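Local coordinates for plasmid stabilization system (Mesorhizobium opportunistum, PDB 5CEG), which probably acts as a RelE-family, ParE-type toxin in a type II toxin-antitoxin system, at residues P62-R76 against L86-V98. Sequence-based numbering, arbitrary orientation.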
ATOM      1  N   PRO B  62     -19.516   0.452  30.441  1.00 14.93           N
ATOM      2  CA  PRO B  62     -20.018  -0.242  29.246  1.00 12.52           C
ATOM      3  C   PRO B  62     -20.022   0.581  27.961  1.00 14.70           C
ATOM      4  O   PRO B  62     -20.113  -0.000  26.874  1.00 14.64           O
ATOM      5  CB  PRO B  62     -21.458  -0.625  29.642  1.00 16.08           C
ATOM      6  CG  PRO B  62     -21.790   0.215  30.821  1.00 18.77           C
ATOM      7  CD  PRO B  62     -20.500   0.452  31.537  1.00 16.26           C
ATOM      8  N   ARG B  63     -19.902   1.901  28.068  1.00 13.88           N
ATOM      9  CA  ARG B  63     -19.910   2.731  26.873  1.00 14.90           C
ATOM     10  C   ARG B  63     -18.518   3.254  26.509  1.00 19.98           C
ATOM     11  O   ARG B  63     -18.390   4.262  25.813  1.00 22.36           O
ATOM     12  CB  ARG B  63     -20.890   3.890  27.060  1.00 15.70           C
ATOM     13  CG  ARG B  63     -22.325   3.399  27.289  1.00 18.96           C
ATOM     14  CD  ARG B  63     -23.324   4.557  27.349  1.00 24.75           C
ATOM     15  NE  ARG B  63     -24.713   4.101  27.439  1.00 19.58           N
ATOM     16  CZ  ARG B  63     -25.386   3.937  28.577  1.00 20.25           C
ATOM     17  NH1 ARG B  63     -24.806   4.179  29.749  1.00 22.68           N
ATOM     18  NH2 ARG B  63     -26.651   3.530  28.544  1.00 19.94           N
ATOM     19  N   MET B  64     -17.465   2.566  26.936  1.00 15.53           N
ATOM     20  CA  MET B  64     -16.129   3.077  26.606  1.00 16.30           C
ATOM     21  C   MET B  64     -15.740   2.828  25.135  1.00 19.99           C
ATOM     22  O   MET B  64     -14.878   3.523  24.598  1.00 18.60           O
ATOM     23  CB  MET B  64     -15.075   2.516  27.584  1.00 21.52           C
ATOM     24  CG  MET B  64     -14.885   1.030  27.617  1.00 22.66           C
ATOM     25  SD  MET B  64     -13.832   0.595  29.040  1.00 21.19           S
ATOM     26  CE  MET B  64     -12.302   1.425  28.597  1.00 19.91           C
ATOM     27  N   GLY B  65     -16.398   1.886  24.461  1.00 15.25           N
ATOM     28  CA  GLY B  65     -16.125   1.642  23.056  1.00 15.35           C
ATOM     29  C   GLY B  65     -16.780   2.674  22.142  1.00 18.90           C
ATOM     30  O   GLY B  65     -17.888   3.141  22.400  1.00 20.07           O
ATOM     31  N   VAL B  66     -16.086   3.037  21.070  1.00 16.22           N
ATOM     32  CA  VAL B  66     -16.612   3.997  20.107  1.00 16.83           C
ATOM     33  C   VAL B  66     -17.703   3.368  19.250  1.00 16.24           C
ATOM     34  O   VAL B  66     -17.546   2.245  18.770  1.00 16.86           O
ATOM     35  CB  VAL B  66     -15.482   4.534  19.202  1.00 16.68           C
ATOM     36  CG1 VAL B  66     -16.051   5.292  18.020  1.00 24.57           C
ATOM     37  CG2 VAL B  66     -14.525   5.408  20.017  1.00 25.34           C
ATOM     38  N   ARG B  67     -18.806   4.085  19.048  1.00 14.44           N
ATOM     39  CA  ARG B  67     -19.872   3.573  18.202  1.00 14.42           C
ATOM     40  C   ARG B  67     -19.410   3.408  16.766  1.00 16.82           C
ATOM     41  O   ARG B  67     -18.719   4.277  16.217  1.00 18.42           O
ATOM     42  CB  ARG B  67     -21.087   4.498  18.235  1.00 14.24           C
ATOM     43  CG  ARG B  67     -21.913   4.421  19.507  1.00 15.28           C
ATOM     44  CD  ARG B  67     -23.284   5.040  19.240  1.00 18.70           C
ATOM     45  NE  ARG B  67     -24.215   4.950  20.367  1.00 21.99           N
ATOM     46  CZ  ARG B  67     -24.943   3.875  20.656  1.00 19.18           C
ATOM     47  NH1 ARG B  67     -24.825   2.773  19.929  1.00 15.27           N
ATOM     48  NH2 ARG B  67     -25.774   3.892  21.696  1.00 19.27           N
ATOM     49  N   ARG B  68     -19.787   2.288  16.161  1.00 13.74           N
ATOM     50  CA  ARG B  68     -19.494   2.036  14.761  1.00 14.68           C
ATOM     51  C   ARG B  68     -20.760   1.567  14.045  1.00 14.53           C
ATOM     52  O   ARG B  68     -20.860   0.417  13.625  1.00 13.90           O
ATOM     53  CB  ARG B  68     -18.373   0.992  14.622  1.00 13.88           C
ATOM     54  CG  ARG B  68     -16.992   1.488  15.071  1.00 13.71           C
ATOM     55  CD  ARG B  68     -16.526   2.638  14.200  1.00 18.63           C
ATOM     56  NE  ARG B  68     -16.522   2.247  12.796  1.00 20.72           N
ATOM     57  CZ  ARG B  68     -15.472   1.726  12.166  1.00 23.67           C
ATOM     58  NH1 ARG B  68     -14.321   1.566  12.804  1.00 26.87           N
ATOM     59  NH2 ARG B  68     -15.570   1.386  10.891  1.00 20.53           N
ATOM     60  N   PRO B  69     -21.746   2.471  13.897  1.00 14.42           N
ATOM     61  CA  PRO B  69     -23.012   2.083  13.273  1.00 15.00           C
ATOM     62  C   PRO B  69     -22.851   1.737  11.794  1.00 16.69           C
ATOM     63  O   PRO B  69     -23.767   1.164  11.205  1.00 19.22           O
ATOM     64  CB  PRO B  69     -23.893   3.326  13.463  1.00 19.23           C
ATOM     65  CG  PRO B  69     -22.931   4.452  13.598  1.00 22.33           C
ATOM     66  CD  PRO B  69     -21.712   3.898  14.265  1.00 18.18           C
ATOM     67  N   ASP B  70     -21.696   2.058  11.211  1.00 18.38           N
ATOM     68  CA  ASP B  70     -21.427   1.657   9.837  1.00 18.48           C
ATOM     69  C   ASP B  70     -21.228   0.148   9.722  1.00 17.69           C
ATOM     70  O   ASP B  70     -21.344  -0.416   8.636  1.00 17.60           O
ATOM     71  CB  ASP B  70     -20.209   2.408   9.269  1.00 20.55           C
ATOM     72  CG  ASP B  70     -18.968   2.320  10.155  1.00 20.95           C
ATOM     73  OD1 ASP B  70     -19.076   2.255  11.398  1.00 20.06           O
ATOM     74  OD2 ASP B  70     -17.853   2.336   9.595  1.00 25.58           O
ATOM     75  N   ILE B  71     -20.938  -0.509  10.842  1.00 14.20           N
ATOM     76  CA  ILE B  71     -20.826  -1.968  10.860  1.00 14.15           C
ATOM     77  C   ILE B  71     -22.234  -2.552  11.015  1.00 13.92           C
ATOM     78  O   ILE B  71     -22.791  -3.130  10.067  1.00 13.38           O
ATOM     79  CB  ILE B  71     -19.894  -2.453  11.994  1.00 12.55           C
ATOM     80  CG1 ILE B  71     -18.477  -1.902  11.773  1.00 14.15           C
ATOM     81  CG2 ILE B  71     -19.864  -3.981  12.069  1.00 14.67           C
ATOM     82  CD1 ILE B  71     -17.509  -2.203  12.917  1.00 17.29           C
ATOM     83  N   ARG B  72     -22.801  -2.378  12.205  1.00 13.54           N
ATOM     84  CA  ARG B  72     -24.235  -2.602  12.443  1.00 12.36           C
ATOM     85  C   ARG B  72     -24.674  -1.521  13.427  1.00 14.34           C
ATOM     86  O   ARG B  72     -23.843  -0.960  14.133  1.00 13.16           O
ATOM     87  CB  ARG B  72     -24.524  -4.019  12.985  1.00 11.83           C
ATOM     88  CG  ARG B  72     -24.432  -5.157  11.962  1.00 11.91           C
ATOM     89  CD  ARG B  72     -25.451  -5.027  10.825  1.00 11.82           C
ATOM     90  NE  ARG B  72     -25.397  -6.184   9.934  1.00 13.30           N
ATOM     91  CZ  ARG B  72     -25.985  -6.238   8.743  1.00 14.99           C
ATOM     92  NH1 ARG B  72     -26.678  -5.198   8.302  1.00 17.17           N
ATOM     93  NH2 ARG B  72     -25.881  -7.327   7.998  1.00 14.45           N
ATOM     94  N   PRO B  73     -25.984  -1.209  13.483  1.00 13.37           N
ATOM     95  CA  PRO B  73     -26.396   0.017  14.185  1.00 14.77           C
ATOM     96  C   PRO B  73     -25.947   0.128  15.648  1.00 13.68           C
ATOM     97  O   PRO B  73     -25.617   1.228  16.074  1.00 14.54           O
ATOM     98  CB  PRO B  73     -27.928  -0.035  14.091  1.00 14.98           C
ATOM     99  CG  PRO B  73     -28.179  -0.768  12.819  1.00 16.36           C
ATOM    100  CD  PRO B  73     -27.104  -1.833  12.754  1.00 15.76           C
ATOM    101  N   SER B  74     -25.909  -0.983  16.383  1.00 14.38           N
ATOM    102  CA  SER B  74     -25.544  -0.953  17.801  1.00 12.24           C
ATOM    103  C   SER B  74     -24.077  -1.254  18.063  1.00 13.01           C
ATOM    104  O   SER B  74     -23.648  -1.301  19.218  1.00 14.12           O
ATOM    105  CB  SER B  74     -26.385  -1.965  18.577  1.00 14.22           C
ATOM    106  OG  SER B  74     -26.108  -3.286  18.136  1.00 15.53           O
ATOM    107  N   ALA B  75     -23.313  -1.496  17.002  1.00 11.68           N
ATOM    108  CA  ALA B  75     -21.937  -1.952  17.199  1.00 11.42           C
ATOM    109  C   ALA B  75     -21.045  -0.885  17.813  1.00 13.59           C
ATOM    110  O   ALA B  75     -21.162   0.306  17.508  1.00 14.01           O
ATOM    111  CB  ALA B  75     -21.326  -2.428  15.867  1.00 11.29           C
ATOM    112  N   ARG B  76     -20.141  -1.345  18.670  1.00 10.21           N
ATOM    113  CA  ARG B  76     -19.117  -0.521  19.289  1.00 12.34           C
ATOM    114  C   ARG B  76     -17.790  -1.242  19.145  1.00 14.15           C
ATOM    115  O   ARG B  76     -17.734  -2.471  19.100  1.00 11.95           O
ATOM    116  CB  ARG B  76     -19.418  -0.267  20.771  1.00 11.96           C
ATOM    117  CG  ARG B  76     -20.580   0.670  21.031  1.00 13.88           C
ATOM    118  CD  ARG B  76     -20.892   0.719  22.527  1.00 15.65           C
ATOM    119  NE  ARG B  76     -22.002   1.622  22.836  1.00 18.55           N
ATOM    120  CZ  ARG B  76     -21.864   2.926  23.067  1.00 19.86           C
ATOM    121  NH1 ARG B  76     -20.662   3.503  23.033  1.00 22.11           N
ATOM    122  NH2 ARG B  76     -22.931   3.656  23.347  1.00 20.14           N
ATOM    123  N   LEU B  86     -15.436  -6.238  19.208  1.00  9.93           N
ATOM    124  CA  LEU B  86     -16.711  -5.716  18.723  1.00  8.96           C
ATOM    125  C   LEU B  86     -17.790  -6.095  19.722  1.00 10.11           C
ATOM    126  O   LEU B  86     -17.911  -7.263  20.069  1.00 10.16           O
ATOM    127  CB  LEU B  86     -17.073  -6.284  17.342  1.00  9.62           C
ATOM    128  CG  LEU B  86     -16.067  -6.069  16.212  1.00 10.56           C
ATOM    129  CD1 LEU B  86     -16.580  -6.745  14.941  1.00 13.67           C
ATOM    130  CD2 LEU B  86     -15.859  -4.575  16.005  1.00 14.83           C
ATOM    131  N   TYR B  87     -18.560  -5.124  20.192  1.00 10.25           N
ATOM    132  CA  TYR B  87     -19.561  -5.424  21.218  1.00  8.81           C
ATOM    133  C   TYR B  87     -20.756  -4.492  21.109  1.00 10.30           C
ATOM    134  O   TYR B  87     -20.731  -3.506  20.370  1.00 11.40           O
ATOM    135  CB  TYR B  87     -18.937  -5.317  22.619  1.00  9.23           C
ATOM    136  CG  TYR B  87     -18.804  -3.904  23.173  1.00 11.32           C
ATOM    137  CD1 TYR B  87     -17.667  -3.131  22.924  1.00 11.64           C
ATOM    138  CD2 TYR B  87     -19.801  -3.365  23.971  1.00 11.00           C
ATOM    139  CE1 TYR B  87     -17.547  -1.850  23.455  1.00 13.73           C
ATOM    140  CE2 TYR B  87     -19.697  -2.092  24.497  1.00 12.16           C
ATOM    141  CZ  TYR B  87     -18.575  -1.333  24.231  1.00 13.94           C
ATOM    142  OH  TYR B  87     -18.482  -0.055  24.775  1.00 14.43           O
ATOM    143  N   GLU B  88     -21.803  -4.793  21.873  1.00 10.87           N
ATOM    144  CA  GLU B  88     -22.912  -3.859  22.025  1.00 11.52           C
ATOM    145  C   GLU B  88     -23.356  -3.818  23.477  1.00 12.16           C
ATOM    146  O   GLU B  88     -23.077  -4.745  24.236  1.00 12.38           O
ATOM    147  CB  GLU B  88     -24.098  -4.252  21.138  1.00 10.85           C
ATOM    148  CG  GLU B  88     -24.598  -5.672  21.419  1.00 13.27           C
ATOM    149  CD  GLU B  88     -25.844  -6.057  20.644  1.00 14.40           C
ATOM    150  OE1 GLU B  88     -26.272  -5.308  19.738  1.00 15.03           O
ATOM    151  OE2 GLU B  88     -26.390  -7.139  20.946  1.00 13.86           O
ATOM    152  N   THR B  89     -24.041  -2.745  23.850  1.00 12.80           N
ATOM    153  CA  THR B  89     -24.753  -2.723  25.127  1.00 14.00           C
ATOM    154  C   THR B  89     -26.224  -3.012  24.876  1.00 16.43           C
ATOM    155  O   THR B  89     -26.752  -2.732  23.794  1.00 14.24           O
ATOM    156  CB  THR B  89     -24.642  -1.371  25.868  1.00 13.37           C
ATOM    157  OG1 THR B  89     -25.394  -0.367  25.184  1.00 15.02           O
ATOM    158  CG2 THR B  89     -23.182  -0.925  26.017  1.00 15.34           C
ATOM    159  N   VAL B  90     -26.884  -3.592  25.872  1.00 13.98           N
ATOM    160  CA  VAL B  90     -28.337  -3.699  25.831  1.00 12.42           C
ATOM    161  C   VAL B  90     -28.888  -3.156  27.148  1.00 14.76           C
ATOM    162  O   VAL B  90     -28.498  -3.633  28.208  1.00 16.51           O
ATOM    163  CB  VAL B  90     -28.817  -5.128  25.629  1.00 20.35           C
ATOM    164  CG1 VAL B  90     -30.346  -5.147  25.602  1.00 19.14           C
ATOM    165  CG2 VAL B  90     -28.259  -5.703  24.326  1.00 19.87           C
ATOM    166  N   PRO B  91     -29.768  -2.145  27.083  1.00 18.52           N
ATOM    167  CA  PRO B  91     -30.265  -1.447  25.889  1.00 15.97           C
ATOM    168  C   PRO B  91     -29.153  -0.718  25.137  1.00 18.37           C
ATOM    169  O   PRO B  91     -28.113  -0.413  25.725  1.00 17.53           O
ATOM    170  CB  PRO B  91     -31.269  -0.432  26.448  1.00 19.78           C
ATOM    171  CG  PRO B  91     -31.541  -0.873  27.865  1.00 23.71           C
ATOM    172  CD  PRO B  91     -30.307  -1.565  28.328  1.00 20.64           C
ATOM    173  N   ASP B  92     -29.379  -0.469  23.852  1.00 18.24           N
ATOM    174  CA  ASP B  92     -28.445   0.287  23.032  1.00 16.65           C
ATOM    175  C   ASP B  92     -28.729   1.785  23.169  1.00 20.11           C
ATOM    176  O   ASP B  92     -29.221   2.422  22.241  1.00 27.27           O
ATOM    177  CB  ASP B  92     -28.558  -0.144  21.565  1.00 16.84           C
ATOM    178  CG  ASP B  92     -27.606   0.617  20.660  1.00 19.71           C
ATOM    179  OD1 ASP B  92     -26.462   0.838  21.078  1.00 18.42           O
ATOM    180  OD2 ASP B  92     -28.009   1.007  19.545  1.00 23.72           O
ATOM    181  N   THR B  93     -28.433   2.337  24.338  1.00 23.83           N
ATOM    182  CA  THR B  93     -28.702   3.749  24.619  1.00 21.16           C
ATOM    183  C   THR B  93     -27.405   4.493  24.904  1.00 25.16           C
ATOM    184  O   THR B  93     -26.391   3.875  25.214  1.00 23.03           O
ATOM    185  CB  THR B  93     -29.639   3.902  25.818  1.00 25.38           C
ATOM    186  OG1 THR B  93     -29.104   3.158  26.921  1.00 23.74           O
ATOM    187  CG2 THR B  93     -31.027   3.371  25.486  1.00 25.11           C
ATOM    188  N   ASP B  94     -27.433   5.819  24.802  1.00 26.54           N
ATOM    189  CA  ASP B  94     -26.243   6.618  25.064  1.00 25.97           C
ATOM    190  C   ASP B  94     -26.123   6.983  26.534  1.00 27.12           C
ATOM    191  O   ASP B  94     -25.064   7.400  26.995  1.00 31.97           O
ATOM    192  CB  ASP B  94     -26.251   7.886  24.215  1.00 27.86           C
ATOM    193  CG  ASP B  94     -25.954   7.609  22.763  1.00 38.75           C
ATOM    194  OD1 ASP B  94     -25.278   6.598  22.485  1.00 37.52           O
ATOM    195  OD2 ASP B  94     -26.391   8.401  21.903  1.00 43.87           O
ATOM    196  N   ASP B  95     -27.222   6.835  27.264  1.00 23.36           N
ATOM    197  CA  ASP B  95     -27.229   7.108  28.691  1.00 29.22           C
ATOM    198  C   ASP B  95     -28.308   6.281  29.366  1.00 29.52           C
ATOM    199  O   ASP B  95     -29.275   5.866  28.732  1.00 28.34           O
ATOM    200  CB  ASP B  95     -27.449   8.597  28.962  1.00 39.23           C
ATOM    201  CG  ASP B  95     -28.689   9.132  28.286  1.00 47.49           C
ATOM    202  OD1 ASP B  95     -28.553   9.831  27.260  1.00 70.00           O
ATOM    203  OD2 ASP B  95     -29.802   8.848  28.778  1.00 62.65           O
ATOM    204  N   GLY B  96     -28.136   6.041  30.657  1.00 25.72           N
ATOM    205  CA  GLY B  96     -29.100   5.251  31.393  1.00 27.15           C
ATOM    206  C   GLY B  96     -28.532   3.890  31.719  1.00 28.40           C
ATOM    207  O   GLY B  96     -27.427   3.556  31.290  1.00 30.11           O
ATOM    208  N   PRO B  97     -29.291   3.095  32.479  1.00 27.89           N
ATOM    209  CA  PRO B  97     -28.854   1.781  32.951  1.00 22.94           C
ATOM    210  C   PRO B  97     -28.570   0.818  31.806  1.00 23.21           C
ATOM    211  O   PRO B  97     -29.330   0.763  30.843  1.00 24.94           O
ATOM    212  CB  PRO B  97     -30.044   1.288  33.782  1.00 29.99           C
ATOM    213  CG  PRO B  97     -30.832   2.513  34.099  1.00 37.86           C
ATOM    214  CD  PRO B  97     -30.655   3.414  32.929  1.00 34.22           C
ATOM    215  N   VAL B  98     -27.480   0.071  31.924  1.00 19.31           N
ATOM    216  CA  VAL B  98     -27.160  -0.984  30.966  1.00 17.21           C
ATOM    217  C   VAL B  98     -27.350  -2.336  31.646  1.00 18.92           C
ATOM    218  O   VAL B  98     -26.865  -2.546  32.764  1.00 22.06           O
ATOM    219  CB  VAL B  98     -25.711  -0.839  30.445  1.00 16.93           C
ATOM    220  CG1 VAL B  98     -25.317  -2.044  29.575  1.00 17.89           C
ATOM    221  CG2 VAL B  98     -25.550   0.475  29.690  1.00 18.83           C
TER
HETATM  222  O   HOH W   1     -24.123  -0.595  21.892  1.00 15.40           O
HETATM  223  O   HOH W   2     -24.909   1.861  23.804  1.00 24.84           O
HETATM  224  O   HOH W   3     -22.288   6.419  23.742  1.00 38.48           O
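Arg76 lays its aliphatic chain across the ring of Tyr87, with Arg76 CB over one face, 3.8 Å from the ring centroid. The two residues are also an antiparallel hydrogen-bonded pair where strand 76-80 begins beside strand 83-90, and this CH-pi contact sits directly on the sheet. Tyr87 OH bridges the loop that leaves helix 41-60: it donates to Pro62 O at 2.7 Å and accepts from Gly65 N. The ring is thereby fixed from its hydroxyl end as well as from its face, while Leu58 and Val101 also pack on it.

Beyond the sheet, Arg63 and Arg67 bind the loop 91-98 directly, and Arg76 joins them mainly through water. Arg63, extended from CG to NE, slips its guanidinium between Val98 CG2 on one face and the backbone of Asp94 and Asp95 on the other. At its edge, NE donates to Thr93 O at 2.8 Å with a nearly straight 164° bond, NH2 adds Thr93 OG1 in a side-on grip, and NH1 and NH2 converge on Gly96 O. Arg67 forms two salt bridges, end-on to Asp92 and side-on to Asp94, using a single oxygen of each. Arg67 NH1 donates to the syn lone pair of Asp92 OD1 (2.8 Å), the guanidinium and carboxylate planes 75° apart. The Arg76 guanidinium packs against the Arg67 chain, reaches Gly65 O through NH1 at 2.9 Å, and meets Thr89 OG1 and Thr93 O through a water that accepts from its NH2. Farther along, Ser74 OG donates to Glu88 OE1 at 2.6 Å. Arg67, Arg76, Asp92 and Asp94 thus form a salt-bridge network joining the sheet edge to the loop beyond strand 83-90; its carboxylates probably offset the arginine charges, and directional polar bonds hold the loops more than apolar packing does.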